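Local atomic coordinates of prophenoloxidase b (Marsupenaeus japonicus, PDB entry 3WKY), a protein that is a type 3 copper protein of the hemolymph, a phenoloxidase precursor that, once activated, probably hydroxylates monophenols and oxidises o-diphenols. Residues K246-P254 / V294-T302; L11-Y19 / D130-R141. One frame throughout, in Å; residues are numbered along the deposited sequence.

Contact 1: residues K246-P254 / V294-T302; sequences KAFEDWRIP and VSQLEMWRT
Extended through CG (chi1 -179°) and then bent at chi3 (64°), Arg-301 lays its guanidinium over the six-membered ring of Trp-251. The two flat groups form a stacked cation-pi pair: CZ of Arg-301 stands 3.9 Å from the ring centroid, almost on the ring normal, and the planes differ by 26°. From this position NH1 of Arg-301 also donates to Glu-249 O (2.8 Å), meeting the oxygen in the carbonyl plane on a lone pair. The indole is held against rotation by its NE1, which donates 2.9 Å back to Phe-248 O, the donor sitting above that carbonyl plane. Leu-297 crosses the indole at about a right angle, CB to CZ3 of Trp-251 3.8 Å. In this copper-containing domain of the hemocyanin family, the loop leading from helix 218-239 is thus pressed onto the first turns of helix 294-310; Phe-280 and Phe-399 add further aromatic contacts to the indole. Asp-250 begins a type I turn and an Asx turn, its OD1 taking the N-H of Arg-252. Within the turn, Arg-252 makes a salt bridge to Glu-298, NH2 to OE1 2.8 Å, with no N-H aimed at that oxygen. Both carboxylate oxygens sit over the guanidinium face, OE2 of Glu-298 lying 2.9 Å from NE of Arg-252. OE2 in addition accepts from a water that itself accepts from Trp-251 N and Arg-301 NH2, a water-mediated polar link beside the direct bond to Glu-249 O.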
loop_
_atom_site.group_PDB
_atom_site.type_symbol
_atom_site.label_atom_id
_atom_site.label_comp_id
_atom_site.label_asym_id
_atom_site.label_seq_id
_atom_site.Cartn_x
_atom_site.Cartn_y
_atom_site.Cartn_z
ATOM N N LYS A 246 14.633 -6.920 18.333
ATOM C CA LYS A 246 13.575 -5.924 18.295
ATOM C C LYS A 246 12.242 -6.557 18.665
ATOM O O LYS A 246 11.893 -7.625 18.157
ATOM C CB LYS A 246 13.496 -5.308 16.895
ATOM C CG LYS A 246 14.743 -4.525 16.522
ATOM C CD LYS A 246 14.845 -4.308 15.021
ATOM C CE LYS A 246 16.203 -3.721 14.646
ATOM N NZ LYS A 246 16.376 -3.594 13.175
ATOM N N ALA A 247 11.498 -5.895 19.549
ATOM C CA ALA A 247 10.208 -6.413 19.988
ATOM C C ALA A 247 9.274 -6.538 18.791
ATOM O O ALA A 247 9.308 -5.710 17.877
ATOM C CB ALA A 247 9.592 -5.492 21.006
ATOM N N PHE A 248 8.446 -7.568 18.803
ATOM C CA PHE A 248 7.363 -7.661 17.823
ATOM C C PHE A 248 6.133 -7.049 18.489
ATOM O O PHE A 248 5.418 -7.730 19.238
ATOM C CB PHE A 248 7.119 -9.103 17.404
ATOM C CG PHE A 248 6.002 -9.249 16.388
ATOM C CD1 PHE A 248 6.037 -8.544 15.196
ATOM C CD2 PHE A 248 4.923 -10.073 16.641
ATOM C CE1 PHE A 248 4.993 -8.674 14.254
ATOM C CE2 PHE A 248 3.887 -10.202 15.710
ATOM C CZ PHE A 248 3.927 -9.493 14.527
ATOM N N GLU A 249 5.903 -5.762 18.207
ATOM C CA GLU A 249 4.877 -4.972 18.893
ATOM C C GLU A 249 3.806 -4.411 17.981
ATOM O O GLU A 249 2.657 -4.247 18.395
ATOM C CB GLU A 249 5.525 -3.816 19.649
ATOM C CG GLU A 249 6.196 -4.288 20.884
ATOM C CD GLU A 249 6.802 -3.166 21.696
ATOM O OE1 GLU A 249 7.004 -2.046 21.159
ATOM O OE2 GLU A 249 7.075 -3.432 22.878
ATOM N N ASP A 250 4.180 -4.102 16.744
ATOM C CA ASP A 250 3.195 -3.628 15.767
ATOM C C ASP A 250 2.735 -4.846 14.995
ATOM O O ASP A 250 3.400 -5.299 14.064
ATOM C CB ASP A 250 3.808 -2.586 14.825
ATOM C CG ASP A 250 2.804 -2.025 13.835
ATOM O OD1 ASP A 250 1.722 -2.626 13.645
ATOM O OD2 ASP A 250 3.103 -0.976 13.233
ATOM N N TRP A 251 1.585 -5.376 15.387
ATOM C CA TRP A 251 1.174 -6.688 14.908
ATOM C C TRP A 251 0.539 -6.629 13.519
ATOM O O TRP A 251 0.047 -7.639 13.005
ATOM C CB TRP A 251 0.258 -7.354 15.939
ATOM C CG TRP A 251 0.970 -7.564 17.252
ATOM C CD1 TRP A 251 2.324 -7.666 17.441
ATOM C CD2 TRP A 251 0.373 -7.666 18.558
ATOM N NE1 TRP A 251 2.598 -7.829 18.781
ATOM C CE2 TRP A 251 1.419 -7.836 19.486
ATOM C CE3 TRP A 251 -0.947 -7.634 19.028
ATOM C CZ2 TRP A 251 1.189 -7.984 20.862
ATOM C CZ3 TRP A 251 -1.177 -7.775 20.396
ATOM C CH2 TRP A 251 -0.112 -7.941 21.296
ATOM N N ARG A 252 0.588 -5.453 12.901
ATOM C CA ARG A 252 0.075 -5.373 11.541
ATOM C C ARG A 252 1.215 -5.519 10.520
ATOM O O ARG A 252 0.968 -5.630 9.324
ATOM C CB ARG A 252 -0.759 -4.098 11.340
ATOM C CG ARG A 252 -2.210 -4.210 11.865
ATOM C CD ARG A 252 -2.307 -4.530 13.368
ATOM N NE ARG A 252 -3.639 -4.979 13.781
ATOM C CZ ARG A 252 -4.681 -4.168 13.969
ATOM N NH1 ARG A 252 -4.541 -2.864 13.767
ATOM N NH2 ARG A 252 -5.865 -4.653 14.352
ATOM N N ILE A 253 2.447 -5.567 11.016
ATOM C CA ILE A 253 3.659 -5.750 10.212
ATOM C C ILE A 253 3.954 -7.253 10.173
ATOM O O ILE A 253 3.954 -7.896 11.220
ATOM C CB ILE A 253 4.876 -5.023 10.884
ATOM C CG1 ILE A 253 4.617 -3.522 11.036
ATOM C CG2 ILE A 253 6.165 -5.253 10.107
ATOM C CD1 ILE A 253 5.794 -2.748 11.648
ATOM N N PRO A 254 4.199 -7.823 8.977
ATOM C CA PRO A 254 4.532 -9.262 8.941
ATOM C C PRO A 254 5.824 -9.563 9.698
ATOM O O PRO A 254 6.710 -8.711 9.782
ATOM C CB PRO A 254 4.716 -9.557 7.444
ATOM C CG PRO A 254 4.980 -8.215 6.809
ATOM C CD PRO A 254 4.242 -7.199 7.641
ATOM N N VAL A 294 -6.573 -10.913 16.613
ATOM C CA VAL A 294 -5.473 -9.969 16.848
ATOM C C VAL A 294 -5.970 -8.730 17.596
ATOM O O VAL A 294 -5.341 -8.277 18.561
ATOM C CB VAL A 294 -4.773 -9.556 15.515
ATOM C CG1 VAL A 294 -3.698 -8.475 15.772
ATOM C CG2 VAL A 294 -4.149 -10.772 14.820
ATOM N N SER A 295 -7.127 -8.199 17.203
ATOM C CA SER A 295 -7.583 -6.960 17.844
ATOM C C SER A 295 -8.090 -7.220 19.261
ATOM O O SER A 295 -8.143 -6.313 20.081
ATOM C CB SER A 295 -8.662 -6.274 17.016
ATOM O OG SER A 295 -9.857 -7.026 17.064
ATOM N N GLN A 296 -8.452 -8.469 19.539
ATOM C CA GLN A 296 -8.784 -8.899 20.893
ATOM C C GLN A 296 -7.539 -8.811 21.785
ATOM O O GLN A 296 -7.566 -8.178 22.856
ATOM C CB GLN A 296 -9.320 -10.331 20.835
ATOM C CG GLN A 296 -9.745 -10.932 22.177
ATOM C CD GLN A 296 -10.114 -12.398 22.016
ATOM O OE1 GLN A 296 -9.497 -13.115 21.221
ATOM N NE2 GLN A 296 -11.134 -12.849 22.750
ATOM N N LEU A 297 -6.441 -9.413 21.333
ATOM C CA LEU A 297 -5.164 -9.304 22.059
ATOM C C LEU A 297 -4.724 -7.847 22.187
ATOM O O LEU A 297 -4.164 -7.438 23.211
ATOM C CB LEU A 297 -4.050 -10.121 21.377
ATOM C CG LEU A 297 -3.940 -11.609 21.755
ATOM C CD1 LEU A 297 -5.207 -12.371 21.347
ATOM C CD2 LEU A 297 -2.701 -12.249 21.118
ATOM N N GLU A 298 -4.968 -7.058 21.146
ATOM C CA GLU A 298 -4.633 -5.633 21.196
ATOM C C GLU A 298 -5.423 -4.886 22.249
ATOM O O GLU A 298 -4.889 -4.006 22.934
ATOM C CB GLU A 298 -4.824 -4.982 19.824
ATOM C CG GLU A 298 -3.764 -5.440 18.843
ATOM C CD GLU A 298 -4.012 -4.959 17.436
ATOM O OE1 GLU A 298 -5.179 -4.638 17.109
ATOM O OE2 GLU A 298 -3.034 -4.930 16.653
ATOM N N MET A 299 -6.689 -5.240 22.407
ATOM C CA MET A 299 -7.486 -4.576 23.440
ATOM C C MET A 299 -7.087 -5.016 24.857
ATOM O O MET A 299 -7.045 -4.191 25.777
ATOM C CB MET A 299 -8.989 -4.752 23.211
ATOM C CG MET A 299 -9.818 -3.855 24.153
ATOM S SD MET A 299 -9.466 -2.087 23.952
ATOM C CE MET A 299 -10.260 -1.827 22.345
ATOM N N TRP A 300 -6.763 -6.295 25.028
ATOM C CA TRP A 300 -6.182 -6.736 26.303
ATOM C C TRP A 300 -4.934 -5.920 26.615
ATOM O O TRP A 300 -4.722 -5.486 27.752
ATOM C CB TRP A 300 -5.788 -8.211 26.248
ATOM C CG TRP A 300 -6.948 -9.174 26.154
ATOM C CD1 TRP A 300 -8.213 -8.967 26.580
ATOM C CD2 TRP A 300 -6.903 -10.512 25.637
ATOM N NE1 TRP A 300 -8.983 -10.090 26.338
ATOM C CE2 TRP A 300 -8.193 -11.052 25.764
ATOM C CE3 TRP A 300 -5.892 -11.301 25.072
ATOM C CZ2 TRP A 300 -8.503 -12.350 25.355
ATOM C CZ3 TRP A 300 -6.201 -12.591 24.669
ATOM C CH2 TRP A 300 -7.498 -13.101 24.810
ATOM N N ARG A 301 -4.094 -5.722 25.606
ATOM C CA ARG A 301 -2.870 -4.949 25.771
ATOM C C ARG A 301 -3.174 -3.498 26.150
ATOM O O ARG A 301 -2.546 -2.926 27.054
ATOM C CB ARG A 301 -2.038 -4.984 24.480
ATOM C CG ARG A 301 -0.724 -4.205 24.590
ATOM C CD ARG A 301 0.155 -4.439 23.362
ATOM N NE ARG A 301 -0.465 -3.927 22.139
ATOM C CZ ARG A 301 0.067 -4.072 20.922
ATOM N NH1 ARG A 301 1.221 -4.707 20.764
ATOM N NH2 ARG A 301 -0.541 -3.559 19.871
ATOM N N THR A 302 -4.132 -2.905 25.446
ATOM C CA THR A 302 -4.576 -1.544 25.752
ATOM C C THR A 302 -5.048 -1.437 27.209
ATOM O O THR A 302 -4.669 -0.499 27.936
ATOM C CB THR A 302 -5.705 -1.127 24.796
ATOM O OG1 THR A 302 -5.181 -1.056 23.459
ATOM C CG2 THR A 302 -6.291 0.227 25.185
HETATM O O HOH W 1 -0.437 -3.970 17.059
#

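Contact 2: residues L11-Y19 / D130-R141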
loop_
_atom_site.group_PDB
_atom_site.type_symbol
_atom_site.label_atom_id
_atom_site.label_comp_id
_atom_site.label_asym_id
_atom_site.label_seq_id
_atom_site.Cartn_x
_atom_site.Cartn_y
_atom_site.Cartn_z
ATOM N N LEU A 11 10.841 -45.503 39.082
ATOM C CA LEU A 11 10.061 -44.341 38.646
ATOM C C LEU A 11 10.657 -43.669 37.426
ATOM O O LEU A 11 9.951 -43.253 36.518
ATOM C CB LEU A 11 10.010 -43.307 39.763
ATOM C CG LEU A 11 9.065 -43.607 40.911
ATOM C CD1 LEU A 11 9.364 -42.679 42.084
ATOM C CD2 LEU A 11 7.645 -43.440 40.427
ATOM N N ARG A 12 11.973 -43.543 37.433
ATOM C CA ARG A 12 12.710 -42.919 36.341
ATOM C C ARG A 12 12.517 -43.684 35.038
ATOM O O ARG A 12 12.582 -43.115 33.947
ATOM C CB ARG A 12 14.192 -42.875 36.693
ATOM C CG ARG A 12 15.032 -41.994 35.794
ATOM C CD ARG A 12 16.354 -41.692 36.473
ATOM N NE ARG A 12 16.214 -41.743 37.928
ATOM C CZ ARG A 12 17.134 -41.319 38.788
ATOM N NH1 ARG A 12 18.270 -40.796 38.348
ATOM N NH2 ARG A 12 16.916 -41.412 40.095
ATOM N N GLN A 13 12.278 -44.985 35.156
ATOM C CA GLN A 13 12.073 -45.829 33.985
ATOM C C GLN A 13 10.765 -45.512 33.267
ATOM O O GLN A 13 10.600 -45.844 32.096
ATOM C CB GLN A 13 12.106 -47.305 34.384
ATOM C CG GLN A 13 13.487 -47.807 34.765
ATOM C CD GLN A 13 13.473 -49.261 35.196
ATOM O OE1 GLN A 13 12.427 -49.806 35.561
ATOM N NE2 GLN A 13 14.636 -49.898 35.154
ATOM N N LEU A 14 9.834 -44.872 33.969
ATOM C CA LEU A 14 8.545 -44.525 33.379
ATOM C C LEU A 14 8.691 -43.452 32.299
ATOM O O LEU A 14 7.817 -43.305 31.450
ATOM C CB LEU A 14 7.584 -44.037 34.456
ATOM C CG LEU A 14 7.473 -44.928 35.692
ATOM C CD1 LEU A 14 6.810 -44.172 36.833
ATOM C CD2 LEU A 14 6.701 -46.185 35.374
ATOM N N PHE A 15 9.793 -42.707 32.344
ATOM C CA PHE A 15 10.063 -41.651 31.367
ATOM C C PHE A 15 10.549 -42.240 30.049
ATOM O O PHE A 15 10.528 -41.567 29.015
ATOM C CB PHE A 15 11.159 -40.711 31.891
ATOM C CG PHE A 15 10.739 -39.834 33.052
ATOM C CD1 PHE A 15 10.805 -40.300 34.364
ATOM C CD2 PHE A 15 10.334 -38.518 32.835
ATOM C CE1 PHE A 15 10.441 -39.485 35.431
ATOM C CE2 PHE A 15 9.969 -37.692 33.900
ATOM C CZ PHE A 15 10.020 -38.176 35.201
ATOM N N TYR A 16 11.002 -43.493 30.087
ATOM C CA TYR A 16 11.690 -44.089 28.936
ATOM C C TYR A 16 10.770 -44.584 27.813
ATOM O O TYR A 16 9.597 -44.872 28.041
ATOM C CB TYR A 16 12.617 -45.219 29.392
ATOM C CG TYR A 16 13.790 -44.729 30.202
ATOM C CD1 TYR A 16 14.094 -43.375 30.262
ATOM C CD2 TYR A 16 14.595 -45.614 30.904
ATOM C CE1 TYR A 16 15.163 -42.911 31.003
ATOM C CE2 TYR A 16 15.674 -45.158 31.648
ATOM C CZ TYR A 16 15.948 -43.803 31.692
ATOM O OH TYR A 16 17.013 -43.332 32.427
ATOM N N LEU A 17 11.337 -44.661 26.607
ATOM C CA LEU A 17 10.633 -45.114 25.405
ATOM C C LEU A 17 9.187 -44.609 25.324
ATOM O O LEU A 17 8.257 -45.408 25.247
ATOM C CB LEU A 17 10.660 -46.650 25.334
ATOM C CG LEU A 17 12.039 -47.308 25.438
ATOM C CD1 LEU A 17 11.920 -48.832 25.323
ATOM C CD2 LEU A 17 13.012 -46.770 24.394
ATOM N N PRO A 18 8.994 -43.274 25.352
ATOM C CA PRO A 18 7.635 -42.732 25.478
ATOM C C PRO A 18 6.734 -42.988 24.268
ATOM O O PRO A 18 5.514 -42.869 24.401
ATOM C CB PRO A 18 7.875 -41.222 25.676
ATOM C CG PRO A 18 9.215 -40.963 25.071
ATOM C CD PRO A 18 10.020 -42.211 25.324
ATOM N N TYR A 19 7.308 -43.326 23.116
ATOM C CA TYR A 19 6.486 -43.607 21.939
ATOM C C TYR A 19 6.159 -45.093 21.804
ATOM O O TYR A 19 5.466 -45.495 20.867
ATOM C CB TYR A 19 7.176 -43.135 20.665
ATOM C CG TYR A 19 7.419 -41.642 20.604
ATOM C CD1 TYR A 19 6.396 -40.764 20.264
ATOM C CD2 TYR A 19 8.676 -41.116 20.871
ATOM C CE1 TYR A 19 6.621 -39.397 20.200
ATOM C CE2 TYR A 19 8.912 -39.756 20.804
ATOM C CZ TYR A 19 7.881 -38.902 20.467
ATOM O OH TYR A 19 8.123 -37.547 20.400
ATOM N N ASP A 130 16.387 -35.683 40.049
ATOM C CA ASP A 130 16.384 -37.111 39.747
ATOM C C ASP A 130 15.612 -37.453 38.467
ATOM O O ASP A 130 15.516 -38.623 38.097
ATOM C CB ASP A 130 15.798 -37.903 40.922
ATOM C CG ASP A 130 16.657 -37.808 42.175
ATOM O OD1 ASP A 130 17.891 -37.763 42.029
ATOM O OD2 ASP A 130 16.098 -37.767 43.291
ATOM N N THR A 131 15.048 -36.449 37.797
ATOM C CA THR A 131 14.396 -36.713 36.514
ATOM C C THR A 131 15.474 -36.896 35.453
ATOM O O THR A 131 16.547 -36.307 35.553
ATOM C CB THR A 131 13.426 -35.586 36.098
ATOM O OG1 THR A 131 14.140 -34.349 36.007
ATOM C CG2 THR A 131 12.310 -35.441 37.104
ATOM N N PRO A 132 15.205 -37.725 34.431
ATOM C CA PRO A 132 16.211 -37.879 33.375
ATOM C C PRO A 132 16.325 -36.590 32.571
ATOM O O PRO A 132 15.345 -35.846 32.517
ATOM C CB PRO A 132 15.632 -38.992 32.494
ATOM C CG PRO A 132 14.158 -38.982 32.777
ATOM C CD PRO A 132 14.022 -38.580 34.213
ATOM N N PRO A 133 17.499 -36.329 31.972
ATOM C CA PRO A 133 17.654 -35.168 31.087
ATOM C C PRO A 133 16.656 -35.291 29.949
ATOM O O PRO A 133 16.508 -36.381 29.383
ATOM C CB PRO A 133 19.075 -35.328 30.534
ATOM C CG PRO A 133 19.786 -36.173 31.559
ATOM C CD PRO A 133 18.740 -37.118 32.076
ATOM N N LEU A 134 15.968 -34.205 29.624
ATOM C CA LEU A 134 14.946 -34.275 28.585
ATOM C C LEU A 134 15.437 -34.785 27.216
ATOM O O LEU A 134 14.720 -35.537 26.556
ATOM C CB LEU A 134 14.211 -32.934 28.459
ATOM C CG LEU A 134 12.943 -32.919 27.602
ATOM C CD1 LEU A 134 11.881 -33.896 28.120
ATOM C CD2 LEU A 134 12.396 -31.498 27.590
ATOM N N PRO A 135 16.651 -34.391 26.781
ATOM C CA PRO A 135 17.054 -34.923 25.471
ATOM C C PRO A 135 17.246 -36.440 25.426
ATOM O O PRO A 135 17.166 -37.000 24.339
ATOM C CB PRO A 135 18.384 -34.215 25.194
ATOM C CG PRO A 135 18.275 -32.925 25.948
ATOM C CD PRO A 135 17.535 -33.290 27.214
ATOM N N THR A 136 17.497 -37.090 26.562
ATOM C CA THR A 136 17.627 -38.553 26.571
ATOM C C THR A 136 16.266 -39.240 26.491
ATOM O O THR A 136 16.184 -40.432 26.208
ATOM C CB THR A 136 18.360 -39.058 27.834
ATOM O OG1 THR A 136 17.515 -38.866 28.978
ATOM C CG2 THR A 136 19.666 -38.311 28.019
ATOM N N VAL A 137 15.208 -38.473 26.748
ATOM C CA VAL A 137 13.833 -38.967 26.757
ATOM C C VAL A 137 13.111 -38.627 25.448
ATOM O O VAL A 137 12.402 -39.459 24.883
ATOM C CB VAL A 137 13.045 -38.357 27.943
ATOM C CG1 VAL A 137 11.570 -38.714 27.870
ATOM C CG2 VAL A 137 13.636 -38.817 29.264
ATOM N N LEU A 138 13.296 -37.397 24.968
ATOM C CA LEU A 138 12.673 -36.959 23.713
ATOM C C LEU A 138 13.726 -36.379 22.777
ATOM O O LEU A 138 13.699 -35.186 22.478
ATOM C CB LEU A 138 11.595 -35.895 23.982
ATOM C CG LEU A 138 10.282 -36.304 24.647
ATOM C CD1 LEU A 138 9.393 -35.090 24.913
ATOM C CD2 LEU A 138 9.531 -37.324 23.796
ATOM N N PRO A 139 14.675 -37.213 22.316
ATOM C CA PRO A 139 15.722 -36.651 21.458
ATOM C C PRO A 139 15.183 -36.006 20.175
ATOM O O PRO A 139 15.859 -35.118 19.644
ATOM C CB PRO A 139 16.612 -37.867 21.127
ATOM C CG PRO A 139 15.810 -39.066 21.506
ATOM C CD PRO A 139 14.899 -38.645 22.602
ATOM N N ASP A 140 14.007 -36.423 19.710
ATOM C CA ASP A 140 13.422 -35.868 18.484
ATOM C C ASP A 140 13.159 -34.361 18.597
ATOM O O ASP A 140 13.038 -33.678 17.574
ATOM C CB ASP A 140 12.115 -36.583 18.117
ATOM C CG ASP A 140 11.003 -36.326 19.130
ATOM O OD1 ASP A 140 10.340 -35.267 19.056
ATOM O OD2 ASP A 140 10.782 -37.181 20.012
ATOM N N ARG A 141 13.067 -33.852 19.828
ATOM C CA ARG A 141 12.811 -32.426 20.053
ATOM C C ARG A 141 14.044 -31.556 19.883
ATOM O O ARG A 141 13.919 -30.332 19.812
ATOM C CB ARG A 141 12.210 -32.173 21.448
ATOM C CG ARG A 141 10.862 -32.849 21.711
ATOM C CD ARG A 141 9.720 -32.289 20.856
ATOM N NE ARG A 141 8.430 -32.492 21.508
ATOM C CZ ARG A 141 7.663 -33.574 21.355
ATOM N NH1 ARG A 141 8.049 -34.578 20.573
ATOM N NH2 ARG A 141 6.507 -33.659 21.996
HETATM O O HOH W 2 18.624 -40.854 30.585
#
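Pro-132 fits its ring against one face of Phe-15, and the two cross at about a right angle. The proline CD lies over the middle of the aromatic ring, 3.7 Å from its centroid and 12° off the normal, a CH-pi contact, while CG presses on Phe-15 CG at 3.5 Å. Around this bump the neighbours close in: Thr-131 CG2 approaches the far end of the phenyl at CZ, the edge of the Tyr-16 ring meets Pro-132 CB, and Val-137 CG2 abuts Phe-15 CB. Farther along, CG of Pro-18 rests against both Val-137 O and Leu-138 CD2, 3.9 Å from the latter. That methyl also touches Tyr-19 at CE2, the leucine and tyrosine side chains crossing at about a right angle. At the opposite end, Arg-12 spreads its guanidinium face over Asp-130 O, 3.1 Å above the plane, without a hydrogen bond.

The contact joins the N-terminal segment to residues 130-141, which pack on helices 109-122 and 193-205. Tyr-19 OH donates to Asp-140 OD2 (2.7 Å), from above the carboxylate plane, and takes a weak bond from Arg-141 NH1, which also grips Asp-140 OD1 in a salt bridge (2.8 Å). With Gly-266 N as a further partner, and Glu-385 bridging to Arg-141 NE, the phenol hydroxyl joins a polar cluster built on the buried Asp-140 and Arg-141 that would probably favour a charged Asp-140.

Overall arrangement
From the N terminus, 11-19 leads off and returns at 130-141, so contact 2 closes a loop of 110 residues that is about half helical and includes helices 74-89, 93-103 and 109-122. Only after it has closed does contact 1 open, at 246-254, and it spans a much shorter excursion of 39 residues without helix or strand before helix 294-310. The two are therefore in series, neither nesting nor crossing. The centres of contact 1 and contact 2 lie about 37 Å apart. Between the nearest atoms of contact 1 and contact 2 the distance is about 22 Å. Contact 2 joins the N-terminal region to the copper-containing domain, whereas contact 1 ties a loop to a helix within that domain.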